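Local coordinates for serine proteinase inhibitor 1 (PDB 6BJ5), which is a myxoma virus serpin that inhibits serine-type endopeptidases and is important for the virulence of the virus, at residues R76-D81 with A92-R97; L44-I49 with S96-S101; Y198-L203 with R237-D242. All blocks are in the same frame, centred on the assembly; numbering follows the deposited sequence.

Contact 1 of 3, residues R76-D81 with A92-R97; sequences RELFVD and AEFSSR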
loop_
_atom_site.group_PDB
_atom_site.type_symbol
_atom_site.label_atom_id
_atom_site.label_comp_id
_atom_site.label_asym_id
_atom_site.label_seq_id
_atom_site.Cartn_x
_atom_site.Cartn_y
_atom_site.Cartn_z
ATOM N N ARG A 76 -11.801 0.310 8.534
ATOM C CA ARG A 76 -12.630 -0.417 7.574
ATOM C C ARG A 76 -14.091 -0.034 7.751
ATOM O O ARG A 76 -14.662 -0.222 8.831
ATOM C CB ARG A 76 -12.452 -1.925 7.722
ATOM C CG ARG A 76 -11.075 -2.385 7.347
ATOM C CD ARG A 76 -10.616 -3.475 8.284
ATOM N NE ARG A 76 -10.082 -4.559 7.490
ATOM C CZ ARG A 76 -9.918 -5.790 7.921
ATOM N NH1 ARG A 76 -9.439 -6.705 7.097
ATOM N NH2 ARG A 76 -10.247 -6.090 9.160
ATOM N N GLU A 77 -14.688 0.483 6.676
ATOM C CA GLU A 77 -16.066 0.942 6.669
ATOM C C GLU A 77 -16.691 0.454 5.374
ATOM O O GLU A 77 -15.995 0.267 4.369
ATOM C CB GLU A 77 -16.185 2.485 6.744
ATOM C CG GLU A 77 -15.495 3.137 7.933
ATOM C CD GLU A 77 -16.030 2.683 9.282
ATOM O OE1 GLU A 77 -17.262 2.597 9.470
ATOM O OE2 GLU A 77 -15.200 2.383 10.161
ATOM N N LEU A 78 -18.004 0.230 5.419
ATOM C CA LEU A 78 -18.794 -0.130 4.254
ATOM C C LEU A 78 -19.986 0.819 4.171
ATOM O O LEU A 78 -20.709 1.009 5.154
ATOM C CB LEU A 78 -19.252 -1.596 4.335
ATOM C CG LEU A 78 -20.194 -2.097 3.236
ATOM C CD1 LEU A 78 -19.559 -1.993 1.846
ATOM C CD2 LEU A 78 -20.655 -3.519 3.521
ATOM N N PHE A 79 -20.190 1.418 3.008
ATOM C CA PHE A 79 -21.279 2.365 2.793
ATOM C C PHE A 79 -22.210 1.746 1.765
ATOM O O PHE A 79 -21.875 1.681 0.576
ATOM C CB PHE A 79 -20.736 3.704 2.300
ATOM C CG PHE A 79 -19.789 4.340 3.254
ATOM C CD1 PHE A 79 -20.248 5.159 4.265
ATOM C CD2 PHE A 79 -18.429 4.064 3.176
ATOM C CE1 PHE A 79 -19.365 5.717 5.167
ATOM C CE2 PHE A 79 -17.544 4.618 4.074
ATOM C CZ PHE A 79 -18.012 5.445 5.073
ATOM N N VAL A 80 -23.370 1.282 2.204
ATOM C CA VAL A 80 -24.328 0.678 1.296
ATOM C C VAL A 80 -25.493 1.630 1.135
ATOM O O VAL A 80 -25.970 2.212 2.116
ATOM C CB VAL A 80 -24.801 -0.696 1.789
ATOM C CG1 VAL A 80 -25.799 -1.277 0.801
ATOM C CG2 VAL A 80 -23.601 -1.591 1.923
ATOM N N ASP A 81 -25.954 1.770 -0.103
ATOM C CA ASP A 81 -27.062 2.660 -0.381
ATOM C C ASP A 81 -28.308 2.206 0.370
ATOM O O ASP A 81 -28.516 1.010 0.592
ATOM C CB ASP A 81 -27.336 2.719 -1.872
ATOM C CG ASP A 81 -28.333 3.797 -2.212
ATOM O OD1 ASP A 81 -27.946 4.982 -2.264
ATOM O OD2 ASP A 81 -29.523 3.463 -2.371
ATOM N N ALA A 92 -25.018 -8.031 11.007
ATOM C CA ALA A 92 -24.596 -8.548 12.306
ATOM C C ALA A 92 -23.173 -9.085 12.227
ATOM O O ALA A 92 -22.300 -8.686 13.011
ATOM C CB ALA A 92 -25.556 -9.643 12.776
ATOM N N GLU A 93 -22.926 -9.979 11.258
ATOM C CA GLU A 93 -21.589 -10.511 11.039
ATOM C C GLU A 93 -20.602 -9.384 10.779
ATOM O O GLU A 93 -19.521 -9.340 11.375
ATOM C CB GLU A 93 -21.620 -11.480 9.856
ATOM C CG GLU A 93 -20.259 -11.903 9.321
ATOM C CD GLU A 93 -19.679 -13.112 10.031
ATOM O OE1 GLU A 93 -20.411 -13.733 10.834
ATOM O OE2 GLU A 93 -18.490 -13.439 9.788
ATOM N N PHE A 94 -20.987 -8.421 9.944
ATOM C CA PHE A 94 -20.098 -7.302 9.672
ATOM C C PHE A 94 -19.787 -6.521 10.935
ATOM O O PHE A 94 -18.628 -6.189 11.207
ATOM C CB PHE A 94 -20.710 -6.375 8.619
ATOM C CG PHE A 94 -19.793 -5.257 8.220
ATOM C CD1 PHE A 94 -19.011 -5.348 7.090
ATOM C CD2 PHE A 94 -19.682 -4.123 9.011
ATOM C CE1 PHE A 94 -18.150 -4.317 6.750
ATOM C CE2 PHE A 94 -18.828 -3.104 8.672
ATOM C CZ PHE A 94 -18.063 -3.192 7.536
ATOM N N SER A 95 -20.815 -6.212 11.724
ATOM C CA SER A 95 -20.597 -5.352 12.878
ATOM C C SER A 95 -19.758 -6.040 13.939
ATOM O O SER A 95 -18.938 -5.387 14.594
ATOM C CB SER A 95 -21.937 -4.906 13.462
ATOM O OG SER A 95 -21.730 -4.260 14.704
ATOM N N SER A 96 -19.958 -7.357 14.117
ATOM C CA SER A 96 -19.251 -8.127 15.146
ATOM C C SER A 96 -17.784 -8.337 14.811
ATOM O O SER A 96 -16.969 -8.568 15.714
ATOM C CB SER A 96 -19.910 -9.485 15.358
ATOM O OG SER A 96 -19.857 -10.247 14.171
ATOM N N ARG A 97 -17.439 -8.330 13.531
ATOM C CA ARG A 97 -16.085 -8.642 13.120
ATOM C C ARG A 97 -15.215 -7.421 12.903
ATOM O O ARG A 97 -13.993 -7.537 13.019
ATOM C CB ARG A 97 -16.106 -9.439 11.827
ATOM C CG ARG A 97 -16.835 -10.696 11.956
ATOM C CD ARG A 97 -16.535 -11.481 10.740
ATOM N NE ARG A 97 -15.158 -11.251 10.352
ATOM C CZ ARG A 97 -14.400 -12.162 9.763
ATOM N NH1 ARG A 97 -14.905 -13.373 9.502
ATOM N NH2 ARG A 97 -13.145 -11.859 9.448
#
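Leu-78, on strand 73-81, and Phe-94, on helix 88-98, mark the closest backbone approach of the two segments, their CA atoms 9.1 Å apart, and both side chains set out toward the opposing element. The gap is bridged mainly by the phenyl ring. A chi1 of -176° swings the Phe-94 ring off the helix toward the strand, and the CE1-CZ side of the ring settles against the leucine. Leu-78 CB lies 3.8 Å from Phe-94 CZ and equally near CE1, approaching the ring obliquely. The branch plays a smaller part: Leu-78 CD2 reaches CE1 of Phe-94 at 4.2 Å. Because CZ of the ring also stands 4.0 Å from the backbone N of Leu-78, the phenyl group rests on the main chain as well as on the side chain. Strand 73-81, helix 88-98 and strand 103-105 form a beta-alpha-beta unit at the margin of serpin beta-sheet A, the two strands running parallel with Leu-78 hydrogen-bonded to Gln-103 through the backbone. Leu-78 and Phe-94 are a point where the helix meets the strand, and Leu-144 and Met-142 of the adjoining strand also touch the leucine. Glu-77 points the other way, and its buried carboxylate is held by three partners: OE1 by the hydroxyls of Tyr-119 and Thr-100, OE2 by a salt bridge to Lys-123. These bonds hold the carboxylate in place; Lys-123 would tend to keep it ionised, although Arg-76 O, an acceptor 3.0 Å from Glu-77 OE2, probably acts against this. On the helix itself, Arg-97 NH1 and Glu-93 OE2 make a long, weak ion pair at 3.6 Å, while Arg-97 NH2 donates a weak hydrogen bond to the carbonyl of Glu-63.

Contact 2 of 3, residues L44-I49 with S96-S101; sequences LSVLRI and SRFNTS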
loop_
_atom_site.group_PDB
_atom_site.type_symbol
_atom_site.label_atom_id
_atom_site.label_comp_id
_atom_site.label_asym_id
_atom_site.label_seq_id
_atom_site.Cartn_x
_atom_site.Cartn_y
_atom_site.Cartn_z
ATOM N N LEU A 44 -10.201 -6.376 0.496
ATOM C CA LEU A 44 -10.669 -7.640 -0.062
ATOM C C LEU A 44 -11.187 -8.567 1.031
ATOM O O LEU A 44 -12.139 -9.330 0.812
ATOM C CB LEU A 44 -9.538 -8.323 -0.823
ATOM C CG LEU A 44 -8.958 -7.671 -2.071
ATOM C CD1 LEU A 44 -7.893 -8.574 -2.683
ATOM C CD2 LEU A 44 -10.055 -7.410 -3.069
ATOM N N SER A 45 -10.571 -8.516 2.213
ATOM C CA SER A 45 -10.985 -9.379 3.314
ATOM C C SER A 45 -12.395 -9.033 3.787
ATOM O O SER A 45 -13.206 -9.928 4.064
ATOM C CB SER A 45 -9.964 -9.261 4.446
ATOM O OG SER A 45 -10.268 -10.088 5.548
ATOM N N VAL A 46 -12.716 -7.738 3.846
ATOM C CA VAL A 46 -14.084 -7.307 4.135
ATOM C C VAL A 46 -15.017 -7.725 3.008
ATOM O O VAL A 46 -16.068 -8.328 3.250
ATOM C CB VAL A 46 -14.123 -5.785 4.359
ATOM C CG1 VAL A 46 -15.558 -5.302 4.484
ATOM C CG2 VAL A 46 -13.316 -5.414 5.603
ATOM N N LEU A 47 -14.638 -7.429 1.751
ATOM C CA LEU A 47 -15.452 -7.796 0.587
ATOM C C LEU A 47 -15.820 -9.265 0.600
ATOM O O LEU A 47 -16.834 -9.664 0.020
ATOM C CB LEU A 47 -14.687 -7.496 -0.702
ATOM C CG LEU A 47 -15.417 -7.742 -2.024
ATOM C CD1 LEU A 47 -16.602 -6.823 -2.145
ATOM C CD2 LEU A 47 -14.509 -7.534 -3.211
ATOM N N ARG A 48 -15.018 -10.065 1.273
ATOM C CA ARG A 48 -15.173 -11.503 1.280
ATOM C C ARG A 48 -16.320 -11.926 2.197
ATOM O O ARG A 48 -16.998 -12.922 1.927
ATOM C CB ARG A 48 -13.813 -12.083 1.661
ATOM C CG ARG A 48 -13.696 -13.525 1.710
ATOM C CD ARG A 48 -12.252 -13.887 1.999
ATOM N NE ARG A 48 -12.239 -15.242 2.516
ATOM C CZ ARG A 48 -12.334 -16.321 1.753
ATOM N NH1 ARG A 48 -12.427 -16.201 0.421
ATOM N NH2 ARG A 48 -12.353 -17.513 2.333
ATOM N N ILE A 49 -16.582 -11.158 3.256
ATOM C CA ILE A 49 -17.695 -11.440 4.146
ATOM C C ILE A 49 -19.019 -11.298 3.413
ATOM O O ILE A 49 -20.019 -11.880 3.824
ATOM C CB ILE A 49 -17.626 -10.484 5.360
ATOM C CG1 ILE A 49 -16.309 -10.675 6.117
ATOM C CG2 ILE A 49 -18.797 -10.686 6.301
ATOM C CD1 ILE A 49 -16.150 -12.059 6.683
ATOM N N SER A 96 -19.958 -7.357 14.117
ATOM C CA SER A 96 -19.251 -8.127 15.146
ATOM C C SER A 96 -17.784 -8.337 14.811
ATOM O O SER A 96 -16.969 -8.568 15.714
ATOM C CB SER A 96 -19.910 -9.485 15.358
ATOM O OG SER A 96 -19.857 -10.247 14.171
ATOM N N ARG A 97 -17.439 -8.330 13.531
ATOM C CA ARG A 97 -16.085 -8.642 13.120
ATOM C C ARG A 97 -15.215 -7.421 12.903
ATOM O O ARG A 97 -13.993 -7.537 13.019
ATOM C CB ARG A 97 -16.106 -9.439 11.827
ATOM C CG ARG A 97 -16.835 -10.696 11.956
ATOM C CD ARG A 97 -16.535 -11.481 10.740
ATOM N NE ARG A 97 -15.158 -11.251 10.352
ATOM C CZ ARG A 97 -14.400 -12.162 9.763
ATOM N NH1 ARG A 97 -14.905 -13.373 9.502
ATOM N NH2 ARG A 97 -13.145 -11.859 9.448
ATOM N N PHE A 98 -15.795 -6.259 12.594
ATOM C CA PHE A 98 -14.992 -5.075 12.318
ATOM C C PHE A 98 -15.344 -3.921 13.239
ATOM O O PHE A 98 -14.978 -2.773 12.946
ATOM C CB PHE A 98 -15.122 -4.663 10.853
ATOM C CG PHE A 98 -14.896 -5.797 9.918
ATOM C CD1 PHE A 98 -15.945 -6.333 9.192
ATOM C CD2 PHE A 98 -13.629 -6.332 9.760
ATOM C CE1 PHE A 98 -15.744 -7.409 8.332
ATOM C CE2 PHE A 98 -13.421 -7.400 8.918
ATOM C CZ PHE A 98 -14.480 -7.941 8.194
ATOM N N ASN A 99 -16.070 -4.196 14.324
ATOM C CA ASN A 99 -16.379 -3.201 15.345
ATOM C C ASN A 99 -16.923 -1.927 14.711
ATOM O O ASN A 99 -16.540 -0.817 15.073
ATOM C CB ASN A 99 -15.152 -2.896 16.200
ATOM C CG ASN A 99 -15.517 -2.361 17.570
ATOM O OD1 ASN A 99 -16.497 -2.803 18.180
ATOM N ND2 ASN A 99 -14.734 -1.400 18.063
ATOM N N THR A 100 -17.781 -2.091 13.712
ATOM C CA THR A 100 -18.349 -0.947 13.014
ATOM C C THR A 100 -19.580 -1.418 12.255
ATOM O O THR A 100 -19.684 -2.589 11.881
ATOM C CB THR A 100 -17.329 -0.295 12.062
ATOM O OG1 THR A 100 -17.822 0.973 11.627
ATOM C CG2 THR A 100 -17.099 -1.158 10.832
ATOM N N SER A 101 -20.522 -0.502 12.049
ATOM C CA SER A 101 -21.794 -0.826 11.426
ATOM C C SER A 101 -21.842 -0.299 10.006
ATOM O O SER A 101 -21.274 0.757 9.703
ATOM C CB SER A 101 -22.980 -0.274 12.218
ATOM O OG SER A 101 -23.201 -1.054 13.382
#
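The ring of Phe-98 is enclosed on both faces and at its edge: Arg-97 CB stands 4.0 Å above the centre of one face, Val-46 CG2 covers the opposite face, and Ile-49 CG1 approaches the edge in the ring plane. The guanidinium of Arg-97 has Ile-49 CD1 over one of its own faces, displaced toward the rim. Helix 88-98, the crossover helix of the beta-alpha-beta unit at the edge of serpin sheet A, packs here, near its C-terminal part, against helix 37-49. Val-46 makes a CH-pi contact, with CG2 4.0 Å from the centroid of the Phe-98 ring and 19° off the ring normal; the methyl leans toward the CZ corner, and the two side chains meet aslant. In the valine rotamer this methyl is anti to the carbonyl carbon (CG1 being the one anti to the backbone N), which turns CG2 toward the ring. Ile-49 runs antiparallel to the phenylalanine side chain along the ring's rim, with CG1 3.9 Å from CZ of Phe-98. A chi2 of -62° turns CD1 off the ring and over the guanidinium. Arg-97 arrives from the opposing helix with its own bend at chi3 (36°), which lays the planar group across the isoleucine tip. Residues around the pair add further cover: Arg-76 of strand 73-81 touches Phe-98, and the ring of Phe-94, inclined to that of Phe-98, also packs on Val-46. Just beyond Phe-98, Asn-99 is the first residue to leave helical geometry, with positive phi. At the arginine, the isoleucine methyl makes its closest approach to the NH1 nitrogen: Ile-49 CD1 to Arg-97 NH1 is 3.4 Å.

Contact 3 of 3, residues Y198-L203 with R237-D242; sequences YSVTEL and RNMRKD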
loop_
_atom_site.group_PDB
_atom_site.type_symbol
_atom_site.label_atom_id
_atom_site.label_comp_id
_atom_site.label_asym_id
_atom_site.label_seq_id
_atom_site.Cartn_x
_atom_site.Cartn_y
_atom_site.Cartn_z
ATOM N N TYR A 198 22.120 -6.781 -5.965
ATOM C CA TYR A 198 21.394 -5.776 -5.202
ATOM C C TYR A 198 21.730 -5.972 -3.731
ATOM O O TYR A 198 22.306 -6.989 -3.336
ATOM C CB TYR A 198 19.875 -5.872 -5.422
ATOM C CG TYR A 198 19.198 -7.158 -4.946
ATOM C CD1 TYR A 198 18.714 -7.276 -3.640
ATOM C CD2 TYR A 198 19.016 -8.229 -5.811
ATOM C CE1 TYR A 198 18.086 -8.429 -3.207
ATOM C CE2 TYR A 198 18.395 -9.389 -5.386
ATOM C CZ TYR A 198 17.929 -9.480 -4.084
ATOM O OH TYR A 198 17.313 -10.632 -3.658
ATOM N N SER A 199 21.338 -4.999 -2.923
ATOM C CA SER A 199 21.439 -5.100 -1.480
ATOM C C SER A 199 20.069 -4.870 -0.865
ATOM O O SER A 199 19.153 -4.357 -1.509
ATOM C CB SER A 199 22.417 -4.085 -0.909
ATOM O OG SER A 199 21.898 -2.801 -1.132
ATOM N N VAL A 200 19.939 -5.257 0.398
ATOM C CA VAL A 200 18.737 -4.994 1.177
ATOM C C VAL A 200 19.196 -4.545 2.553
ATOM O O VAL A 200 20.114 -5.138 3.129
ATOM C CB VAL A 200 17.815 -6.230 1.271
ATOM C CG1 VAL A 200 16.565 -5.918 2.077
ATOM C CG2 VAL A 200 17.437 -6.722 -0.110
ATOM N N THR A 201 18.586 -3.482 3.066
ATOM C CA THR A 201 19.032 -2.863 4.301
ATOM C C THR A 201 17.812 -2.496 5.130
ATOM O O THR A 201 16.859 -1.917 4.605
ATOM C CB THR A 201 19.876 -1.613 3.988
ATOM O OG1 THR A 201 20.987 -1.979 3.151
ATOM C CG2 THR A 201 20.368 -0.942 5.267
ATOM N N GLU A 202 17.858 -2.777 6.430
ATOM C CA GLU A 202 16.705 -2.575 7.296
ATOM C C GLU A 202 16.893 -1.317 8.125
ATOM O O GLU A 202 17.751 -1.259 9.007
ATOM C CB GLU A 202 16.463 -3.791 8.197
ATOM C CG GLU A 202 15.167 -3.629 8.954
ATOM C CD GLU A 202 14.693 -4.865 9.653
ATOM O OE1 GLU A 202 14.559 -5.916 8.987
ATOM O OE2 GLU A 202 14.370 -4.762 10.847
ATOM N N LEU A 203 16.050 -0.339 7.873
ATOM C CA LEU A 203 16.012 0.893 8.639
ATOM C C LEU A 203 14.885 0.792 9.647
ATOM O O LEU A 203 13.712 0.881 9.262
ATOM C CB LEU A 203 15.792 2.083 7.709
ATOM C CG LEU A 203 16.752 2.206 6.534
ATOM C CD1 LEU A 203 16.157 3.153 5.517
ATOM C CD2 LEU A 203 18.067 2.759 7.026
ATOM N N ARG A 237 16.109 -13.271 6.766
ATOM C CA ARG A 237 16.956 -14.271 7.403
ATOM C C ARG A 237 18.419 -14.033 7.063
ATOM O O ARG A 237 19.293 -14.208 7.914
ATOM C CB ARG A 237 16.549 -15.695 6.999
ATOM C CG ARG A 237 15.142 -16.133 7.420
ATOM C CD ARG A 237 14.824 -17.596 7.061
ATOM N NE ARG A 237 15.249 -17.970 5.717
ATOM C CZ ARG A 237 14.419 -18.220 4.708
ATOM N NH1 ARG A 237 13.106 -18.112 4.880
ATOM N NH2 ARG A 237 14.906 -18.555 3.520
ATOM N N ASN A 238 18.708 -13.636 5.827
ATOM C CA ASN A 238 20.081 -13.561 5.349
ATOM C C ASN A 238 20.726 -12.181 5.469
ATOM O O ASN A 238 21.899 -12.041 5.108
ATOM C CB ASN A 238 20.167 -14.046 3.904
ATOM C CG ASN A 238 20.035 -15.545 3.796
ATOM O OD1 ASN A 238 19.289 -16.176 4.547
ATOM N ND2 ASN A 238 20.821 -16.136 2.902
ATOM N N MET A 239 20.012 -11.159 5.934
ATOM C CA MET A 239 20.677 -9.896 6.228
ATOM C C MET A 239 21.428 -10.045 7.537
ATOM O O MET A 239 20.941 -10.678 8.477
ATOM C CB MET A 239 19.694 -8.727 6.321
ATOM C CG MET A 239 18.980 -8.380 5.032
ATOM S SD MET A 239 17.900 -6.963 5.285
ATOM C CE MET A 239 16.735 -7.571 6.504
ATOM N N ARG A 240 22.633 -9.482 7.584
ATOM C CA ARG A 240 23.512 -9.586 8.740
ATOM C C ARG A 240 23.883 -8.188 9.204
ATOM O O ARG A 240 24.107 -7.297 8.377
ATOM C CB ARG A 240 24.780 -10.388 8.397
ATOM C CG ARG A 240 24.531 -11.583 7.494
ATOM C CD ARG A 240 24.825 -12.898 8.200
ATOM N NE ARG A 240 24.102 -13.052 9.464
ATOM C CZ ARG A 240 22.869 -13.538 9.572
ATOM N NH1 ARG A 240 22.203 -13.911 8.489
ATOM N NH2 ARG A 240 22.304 -13.647 10.766
ATOM N N LYS A 241 23.943 -7.994 10.521
ATOM C CA LYS A 241 24.318 -6.696 11.049
ATOM C C LYS A 241 25.732 -6.310 10.573
ATOM O O LYS A 241 26.525 -7.155 10.141
ATOM C CB LYS A 241 24.202 -6.698 12.570
ATOM C CG LYS A 241 24.320 -5.311 13.168
ATOM C CD LYS A 241 24.207 -5.261 14.686
ATOM C CE LYS A 241 22.797 -4.964 15.161
ATOM N NZ LYS A 241 22.770 -4.725 16.639
ATOM N N ASP A 242 26.025 -5.005 10.617
ATOM C CA ASP A 242 27.190 -4.389 9.975
ATOM C C ASP A 242 27.099 -2.877 10.195
ATOM O O ASP A 242 26.006 -2.330 10.345
ATOM C CB ASP A 242 27.202 -4.735 8.474
ATOM C CG ASP A 242 28.403 -4.182 7.728
ATOM O OD1 ASP A 242 28.942 -4.919 6.884
ATOM O OD2 ASP A 242 28.800 -3.019 7.943
#
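In the three-stranded portion of serpin beta-sheet B, the central strand 198-204 receives the side chain of Met-239, the first residue to leave helical geometry after helix 229-238. Val-200 and Glu-202 project from one face of the strand toward the methionine, whereas Thr-201 between them points away and packs on Ile-10 of the second chain. Met-239 crosses both strand side chains at about a right angle. Its sulfur touches the valine at CG1: SD is 3.6 Å from CG1 of Val-200 and the same distance from the Val-200 carbonyl oxygen, a contact with both an apolar methyl and the main chain. The last torsion of Met-239 (chi3 -62°) bends the terminal methyl along to the next residue on the same face of the strand, placing CE 3.7 Å from OE1 of Glu-202. This is a packing contact only, since the buried carboxylate is held from elsewhere: Tyr-21 of the second chain hydrogen-bonds OE1, and Lys-23 of that chain forms a salt bridge with OE2. Both oxygens therefore have polar partners beside the methionine methyl, and the lysine probably helps to keep the acid charged. After the helix, Arg-240 folds back to the last turn, where its NH1 donates a 3.0 Å hydrogen bond to a lone pair of the Arg-237 carbonyl oxygen, with an N-H...O angle of 147°.

Following the chain from the N terminus, contact 2 opens first, at 44-49 on helix 37-49, and contact 1 opens within that loop, at 76-81. Both close on helix 88-98, at 92-97 and 96-101, so the shorter connection largely nests in the longer one and they share Ser-96 and Arg-97. They also touch: Thr-100 CG2 of contact 2 packs 3.3 Å from Arg-76 O of contact 1. Helix 88-98 is thereby tied to sheet A and to helix 37-49 together. Contact 3 follows in series, closing a separate loop between sheet B and the end of helix 229-238, across the chain's centre and about 24 Å from both others at the nearest atoms.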